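Putidaredoxin reductase (Pseudomonas putida, PDB 1Q1R) uses its bound FAD to pass electrons, probably from NADH, to the iron-sulfur protein putidaredoxin, which supplies the cytochrome P450cam monooxygenase. Local coordinates at residues I86-Q91 against T274-I279; A286-Q291 against R295-E300. One frame throughout, in Å; residues are numbered along the deposited sequence.

Contact 1: I86-Q91 against T274-I279; sequences INRDRQ and TSDPLI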
loop_
_atom_site.group_PDB
_atom_site.type_symbol
_atom_site.label_atom_id
_atom_site.label_comp_id
_atom_site.label_asym_id
_atom_site.label_seq_id
_atom_site.Cartn_x
_atom_site.Cartn_y
_atom_site.Cartn_z
ATOM N N ILE A 86 -12.874 -9.612 20.260
ATOM C CA ILE A 86 -14.183 -9.745 19.638
ATOM C C ILE A 86 -14.895 -10.929 20.279
ATOM O O ILE A 86 -14.299 -11.986 20.468
ATOM C CB ILE A 86 -14.075 -10.033 18.123
ATOM C CG1 ILE A 86 -13.221 -8.969 17.432
ATOM C CG2 ILE A 86 -15.465 -10.066 17.506
ATOM C CD1 ILE A 86 -12.884 -9.309 15.998
ATOM N N ASN A 87 -16.162 -10.739 20.623
ATOM C CA ASN A 87 -16.964 -11.804 21.206
ATOM C C ASN A 87 -18.070 -12.114 20.221
ATOM O O ASN A 87 -19.149 -11.524 20.263
ATOM C CB ASN A 87 -17.545 -11.375 22.555
ATOM C CG ASN A 87 -16.622 -11.709 23.707
ATOM O OD1 ASN A 87 -15.458 -11.317 23.713
ATOM N ND2 ASN A 87 -17.138 -12.445 24.689
ATOM N N ARG A 88 -17.771 -13.040 19.319
ATOM C CA ARG A 88 -18.694 -13.452 18.274
ATOM C C ARG A 88 -20.032 -13.904 18.842
ATOM O O ARG A 88 -21.089 -13.594 18.289
ATOM C CB ARG A 88 -18.045 -14.570 17.458
ATOM C CG ARG A 88 -16.712 -14.152 16.846
ATOM C CD ARG A 88 -15.914 -15.345 16.366
ATOM N NE ARG A 88 -16.677 -16.175 15.441
ATOM C CZ ARG A 88 -16.234 -17.319 14.935
ATOM N NH1 ARG A 88 -15.028 -17.765 15.264
ATOM N NH2 ARG A 88 -16.996 -18.019 14.107
ATOM N N ASP A 89 -19.975 -14.625 19.956
ATOM C CA ASP A 89 -21.169 -15.126 20.618
ATOM C C ASP A 89 -22.157 -14.009 20.973
ATOM O O ASP A 89 -23.292 -14.012 20.497
ATOM C CB ASP A 89 -20.761 -15.912 21.866
ATOM C CG ASP A 89 -19.854 -15.118 22.787
ATOM O OD1 ASP A 89 -19.069 -14.284 22.289
ATOM O OD2 ASP A 89 -19.914 -15.341 24.015
ATOM N N ARG A 90 -21.732 -13.052 21.796
ATOM C CA ARG A 90 -22.618 -11.948 22.170
ATOM C C ARG A 90 -22.676 -10.866 21.097
ATOM O O ARG A 90 -23.532 -9.980 21.145
ATOM C CB ARG A 90 -22.176 -11.309 23.491
ATOM C CG ARG A 90 -22.488 -12.139 24.721
ATOM C CD ARG A 90 -21.270 -12.903 25.213
ATOM N NE ARG A 90 -20.378 -12.064 26.009
ATOM C CZ ARG A 90 -19.340 -12.526 26.703
ATOM N NH1 ARG A 90 -19.062 -13.823 26.698
ATOM N NH2 ARG A 90 -18.590 -11.697 27.414
ATOM N N GLN A 91 -21.768 -10.952 20.129
ATOM C CA GLN A 91 -21.691 -9.973 19.050
ATOM C C GLN A 91 -21.287 -8.619 19.623
ATOM O O GLN A 91 -22.038 -7.646 19.550
ATOM C CB GLN A 91 -23.036 -9.859 18.323
ATOM C CG GLN A 91 -23.312 -10.992 17.344
ATOM C CD GLN A 91 -24.683 -10.884 16.700
ATOM O OE1 GLN A 91 -25.059 -9.833 16.180
ATOM N NE2 GLN A 91 -25.434 -11.979 16.725
ATOM N N THR A 274 -15.581 -13.241 6.665
ATOM C CA THR A 274 -14.499 -14.033 7.240
ATOM C C THR A 274 -15.125 -15.376 7.613
ATOM O O THR A 274 -16.234 -15.684 7.181
ATOM C CB THR A 274 -13.950 -13.394 8.528
ATOM O OG1 THR A 274 -14.974 -13.403 9.531
ATOM C CG2 THR A 274 -13.515 -11.958 8.273
ATOM N N SER A 275 -14.427 -16.166 8.421
ATOM C CA SER A 275 -14.950 -17.461 8.847
ATOM C C SER A 275 -16.304 -17.245 9.513
ATOM O O SER A 275 -17.143 -18.148 9.555
ATOM C CB SER A 275 -13.994 -18.116 9.846
ATOM O OG SER A 275 -12.675 -18.163 9.333
ATOM N N ASP A 276 -16.504 -16.038 10.036
ATOM C CA ASP A 276 -17.743 -15.673 10.708
ATOM C C ASP A 276 -18.575 -14.786 9.792
ATOM O O ASP A 276 -18.136 -13.710 9.383
ATOM C CB ASP A 276 -17.435 -14.948 12.025
ATOM C CG ASP A 276 -18.687 -14.545 12.788
ATOM O OD1 ASP A 276 -18.599 -14.380 14.026
ATOM O OD2 ASP A 276 -19.755 -14.379 12.161
ATOM N N PRO A 277 -19.797 -15.232 9.461
ATOM C CA PRO A 277 -20.766 -14.554 8.594
ATOM C C PRO A 277 -20.995 -13.070 8.868
ATOM O O PRO A 277 -21.085 -12.272 7.934
ATOM C CB PRO A 277 -22.040 -15.368 8.806
ATOM C CG PRO A 277 -21.511 -16.745 9.024
ATOM C CD PRO A 277 -20.357 -16.500 9.967
ATOM N N LEU A 278 -21.098 -12.701 10.140
ATOM C CA LEU A 278 -21.346 -11.310 10.502
ATOM C C LEU A 278 -20.074 -10.459 10.541
ATOM O O LEU A 278 -20.143 -9.249 10.753
ATOM C CB LEU A 278 -22.057 -11.230 11.864
ATOM C CG LEU A 278 -23.316 -12.071 12.127
ATOM C CD1 LEU A 278 -24.328 -11.887 11.006
ATOM C CD2 LEU A 278 -22.930 -13.531 12.249
ATOM N N ILE A 279 -18.919 -11.085 10.337
ATOM C CA ILE A 279 -17.650 -10.358 10.364
ATOM C C ILE A 279 -16.952 -10.348 9.005
ATOM O O ILE A 279 -16.685 -11.400 8.421
ATOM C CB ILE A 279 -16.665 -10.971 11.390
ATOM C CG1 ILE A 279 -17.319 -11.052 12.774
ATOM C CG2 ILE A 279 -15.396 -10.123 11.464
ATOM C CD1 ILE A 279 -16.479 -11.799 13.799
HETATM O O HOH W 1 -20.280 -12.573 15.381
#
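Arg88 and Asp276 meet from opposite directions in a salt bridge, with Arg88 NE 3.0 Å from Asp276 OD1. The bond is bent (N-H...O 142°). NE reaches OD1 on its anti side but tilted out of the carboxylate plane, and the two flat groups stand 48° apart. A bend at chi3 (55°) in an otherwise extended arginine turns NE onto the acid, while NH1 continues to the carbonyl of Ala258. The other oxygen serves its own loop. Asp276 OD2 takes the amide of Leu278 at 3.0 Å, an Asx turn within the type I turn from Asp276 to Ile279.

The tighter apolar packing lies beside the bridge, where Ile279 CD1 lies 3.9 Å from Arg88 CG and 4.2 Å from Ile86 CG2. Leu108 of strand 105-108 touches both isoleucines. The side toward Leu278 and Gln91 is looser: there the side chains do not touch across the contact, and a water links the Asp276 carboxylate to the Arg88 backbone, donating to Asp276 OD1 (2.8 Å) and to Arg88 O (3.2 Å). The buried carboxylate thus has a charged partner, a water and a backbone amide, which together probably favour its ionised form.

Contact 2: A286-Q291 against R295-E300; sequences ARFHSQ and RWVRIE
Ser290 N donates to Arg295 O at 2.7 Å, the shortest bond between the two strands, and Arg295 N returns one to Ser290 O. Two residues along, Phe288 and Val297 exchange a second pair: Val297 N reaches Phe288 O at 2.8 Å and nearly straight (166°). Between these hydrogen-bonded pairs sits the non-hydrogen-bonded pair His289 and Trp296, whose side chains cross at about a right angle. His289 CB stands over the centre of the indole six-membered ring, 3.7 Å from its centroid, as a CH-pi contact. The imidazole points its edge at the five-membered ring in a T-shaped arrangement, planes 72° apart, and its NE2 bonds to Asp294 OD2 in the turn.

This is a beta hairpin, strands 286-290 and 295-298, with strand 266-267 alongside the first to make a three-stranded mixed sheet. On the Phe288 face, Val297 CG2 lies over the phenyl ring, 3.6 Å from CZ, and Ile299 CD1 meets the ring edge at 4.1 Å. Helix 302-316 covers this side through Asn304 and Gln308.

On the face that carries His289 and Trp296, Arg287 folds back at chi3 (-65°), laying its guanidinium over Arg298 CB, 3.5 Å from NH2. The two arginines cross almost perpendicularly, and the NE of each bonds to the carbonyl of Asn264. A leucine in place of Arg287 would probably deprive that carbonyl of one of its donors and uncover Arg298 CB. Arg298 NH1 also holds Glu300 OE2 at 2.7 Å and the carbonyl of Asp284, which probably helps to fix a glutamate that itself touches the FAD.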
loop_
_atom_site.group_PDB
_atom_site.type_symbol
_atom_site.label_atom_id
_atom_site.label_comp_id
_atom_site.label_asym_id
_atom_site.label_seq_id
_atom_site.Cartn_x
_atom_site.Cartn_y
_atom_site.Cartn_z
ATOM N N ALA A 286 -6.761 -7.753 4.480
ATOM C CA ALA A 286 -7.545 -8.823 3.873
ATOM C C ALA A 286 -6.878 -9.696 2.820
ATOM O O ALA A 286 -6.323 -9.202 1.837
ATOM C CB ALA A 286 -8.838 -8.237 3.304
ATOM N N ARG A 287 -6.933 -11.006 3.046
ATOM C CA ARG A 287 -6.400 -11.963 2.086
ATOM C C ARG A 287 -7.637 -12.520 1.393
ATOM O O ARG A 287 -8.490 -13.140 2.025
ATOM C CB ARG A 287 -5.630 -13.091 2.775
ATOM C CG ARG A 287 -5.187 -14.185 1.797
ATOM C CD ARG A 287 -4.065 -15.012 2.368
ATOM N NE ARG A 287 -2.865 -14.205 2.549
ATOM C CZ ARG A 287 -2.072 -13.809 1.561
ATOM N NH1 ARG A 287 -2.345 -14.151 0.309
ATOM N NH2 ARG A 287 -1.004 -13.069 1.823
ATOM N N PHE A 288 -7.743 -12.279 0.093
ATOM C CA PHE A 288 -8.899 -12.730 -0.665
ATOM C C PHE A 288 -8.490 -13.542 -1.886
ATOM O O PHE A 288 -7.324 -13.564 -2.274
ATOM C CB PHE A 288 -9.718 -11.518 -1.106
ATOM C CG PHE A 288 -9.005 -10.632 -2.094
ATOM C CD1 PHE A 288 -9.264 -10.741 -3.458
ATOM C CD2 PHE A 288 -8.061 -9.700 -1.662
ATOM C CE1 PHE A 288 -8.592 -9.930 -4.378
ATOM C CE2 PHE A 288 -7.384 -8.885 -2.577
ATOM C CZ PHE A 288 -7.652 -9.002 -3.933
ATOM N N HIS A 289 -9.464 -14.208 -2.492
ATOM C CA HIS A 289 -9.191 -15.012 -3.672
ATOM C C HIS A 289 -9.417 -14.206 -4.946
ATOM O O HIS A 289 -10.518 -13.726 -5.206
ATOM C CB HIS A 289 -10.069 -16.267 -3.677
ATOM C CG HIS A 289 -9.840 -17.156 -4.861
ATOM N ND1 HIS A 289 -10.502 -16.984 -6.058
ATOM C CD2 HIS A 289 -8.984 -18.187 -5.047
ATOM C CE1 HIS A 289 -10.059 -17.870 -6.933
ATOM N NE2 HIS A 289 -9.138 -18.613 -6.345
ATOM N N SER A 290 -8.357 -14.036 -5.724
ATOM C CA SER A 290 -8.454 -13.308 -6.981
ATOM C C SER A 290 -8.879 -14.298 -8.053
ATOM O O SER A 290 -8.143 -15.232 -8.355
ATOM C CB SER A 290 -7.102 -12.713 -7.366
ATOM O OG SER A 290 -7.139 -12.203 -8.690
ATOM N N GLN A 291 -10.063 -14.108 -8.618
ATOM C CA GLN A 291 -10.527 -15.014 -9.662
ATOM C C GLN A 291 -9.778 -14.703 -10.952
ATOM O O GLN A 291 -9.576 -15.575 -11.795
ATOM C CB GLN A 291 -12.043 -14.881 -9.850
ATOM C CG GLN A 291 -12.543 -13.457 -9.964
ATOM C CD GLN A 291 -14.021 -13.336 -9.629
ATOM O OE1 GLN A 291 -14.870 -13.975 -10.258
ATOM N NE2 GLN A 291 -14.337 -12.513 -8.628
ATOM N N ARG A 295 -6.100 -17.278 -7.428
ATOM C CA ARG A 295 -5.238 -17.526 -6.278
ATOM C C ARG A 295 -5.499 -16.529 -5.155
ATOM O O ARG A 295 -6.080 -15.464 -5.375
ATOM C CB ARG A 295 -3.757 -17.500 -6.673
ATOM C CG ARG A 295 -3.160 -16.136 -6.975
ATOM C CD ARG A 295 -1.636 -16.234 -6.933
ATOM N NE ARG A 295 -0.965 -14.981 -7.273
ATOM C CZ ARG A 295 -0.792 -14.534 -8.513
ATOM N NH1 ARG A 295 -1.237 -15.240 -9.547
ATOM N NH2 ARG A 295 -0.176 -13.377 -8.721
ATOM N N TRP A 296 -5.082 -16.893 -3.946
ATOM C CA TRP A 296 -5.277 -16.043 -2.779
ATOM C C TRP A 296 -4.170 -15.018 -2.663
ATOM O O TRP A 296 -2.986 -15.358 -2.695
ATOM C CB TRP A 296 -5.332 -16.888 -1.504
ATOM C CG TRP A 296 -6.467 -17.845 -1.504
ATOM C CD1 TRP A 296 -6.515 -19.061 -2.125
ATOM C CD2 TRP A 296 -7.752 -17.645 -0.912
ATOM N NE1 TRP A 296 -7.754 -19.628 -1.958
ATOM C CE2 TRP A 296 -8.535 -18.780 -1.217
ATOM C CE3 TRP A 296 -8.323 -16.613 -0.152
ATOM C CZ2 TRP A 296 -9.862 -18.916 -0.790
ATOM C CZ3 TRP A 296 -9.644 -16.747 0.274
ATOM C CH2 TRP A 296 -10.397 -17.892 -0.047
ATOM N N VAL A 297 -4.561 -13.757 -2.528
ATOM C CA VAL A 297 -3.594 -12.671 -2.419
ATOM C C VAL A 297 -4.032 -11.670 -1.359
ATOM O O VAL A 297 -5.180 -11.683 -0.922
ATOM C CB VAL A 297 -3.472 -11.907 -3.755
ATOM C CG1 VAL A 297 -3.137 -12.867 -4.886
ATOM C CG2 VAL A 297 -4.779 -11.178 -4.053
ATOM N N ARG A 298 -3.099 -10.819 -0.938
ATOM C CA ARG A 298 -3.383 -9.754 0.022
ATOM C C ARG A 298 -2.727 -8.526 -0.604
ATOM O O ARG A 298 -1.518 -8.504 -0.829
ATOM C CB ARG A 298 -2.773 -10.034 1.404
ATOM C CG ARG A 298 -3.122 -8.932 2.432
ATOM C CD ARG A 298 -2.741 -9.309 3.859
ATOM N NE ARG A 298 -1.302 -9.500 3.998
ATOM C CZ ARG A 298 -0.413 -8.515 3.971
ATOM N NH1 ARG A 298 -0.815 -7.260 3.817
ATOM N NH2 ARG A 298 0.877 -8.789 4.083
ATOM N N ILE A 299 -3.521 -7.507 -0.898
ATOM C CA ILE A 299 -2.980 -6.324 -1.550
ATOM C C ILE A 299 -2.963 -5.083 -0.675
ATOM O O ILE A 299 -3.930 -4.782 0.017
ATOM C CB ILE A 299 -3.764 -6.031 -2.853
ATOM C CG1 ILE A 299 -3.674 -7.248 -3.780
ATOM C CG2 ILE A 299 -3.205 -4.790 -3.549
ATOM C CD1 ILE A 299 -4.303 -7.040 -5.132
ATOM N N GLU A 300 -1.847 -4.364 -0.724
ATOM C CA GLU A 300 -1.671 -3.141 0.048
ATOM C C GLU A 300 -1.662 -1.947 -0.906
ATOM O O GLU A 300 -0.606 -1.544 -1.380
ATOM C CB GLU A 300 -0.342 -3.203 0.820
ATOM C CG GLU A 300 -0.312 -4.245 1.940
ATOM C CD GLU A 300 1.106 -4.596 2.399
ATOM O OE1 GLU A 300 2.055 -3.846 2.085
ATOM O OE2 GLU A 300 1.265 -5.624 3.086
HETATM O O HOH W 2 -5.985 -7.080 0.356
#

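Contact 1 closes before contact 2 opens: the chain runs through 86-91, much later 274-279, then, after six residues, the hairpin of 286-291 and 295-300. Their centres lie 21 Å apart and their nearest atoms about 8 Å, without touching. Contact 1 joins the three-stranded antiparallel sheet, through strand 83-87, to strand 279-281 at the edge of the five-stranded parallel sheet. Contact 2 belongs to a separate mixed sheet. Both belong to the pyridine nucleotide-disulphide oxidoreductase part of the glutathione reductase fold. Strand 279-281 leads toward the hairpin, so segments 274-279 and 286-291 flank a short run of chain. The side chains of Ile86 and Ile299 lie about 8 Å and 7 Å from the FAD.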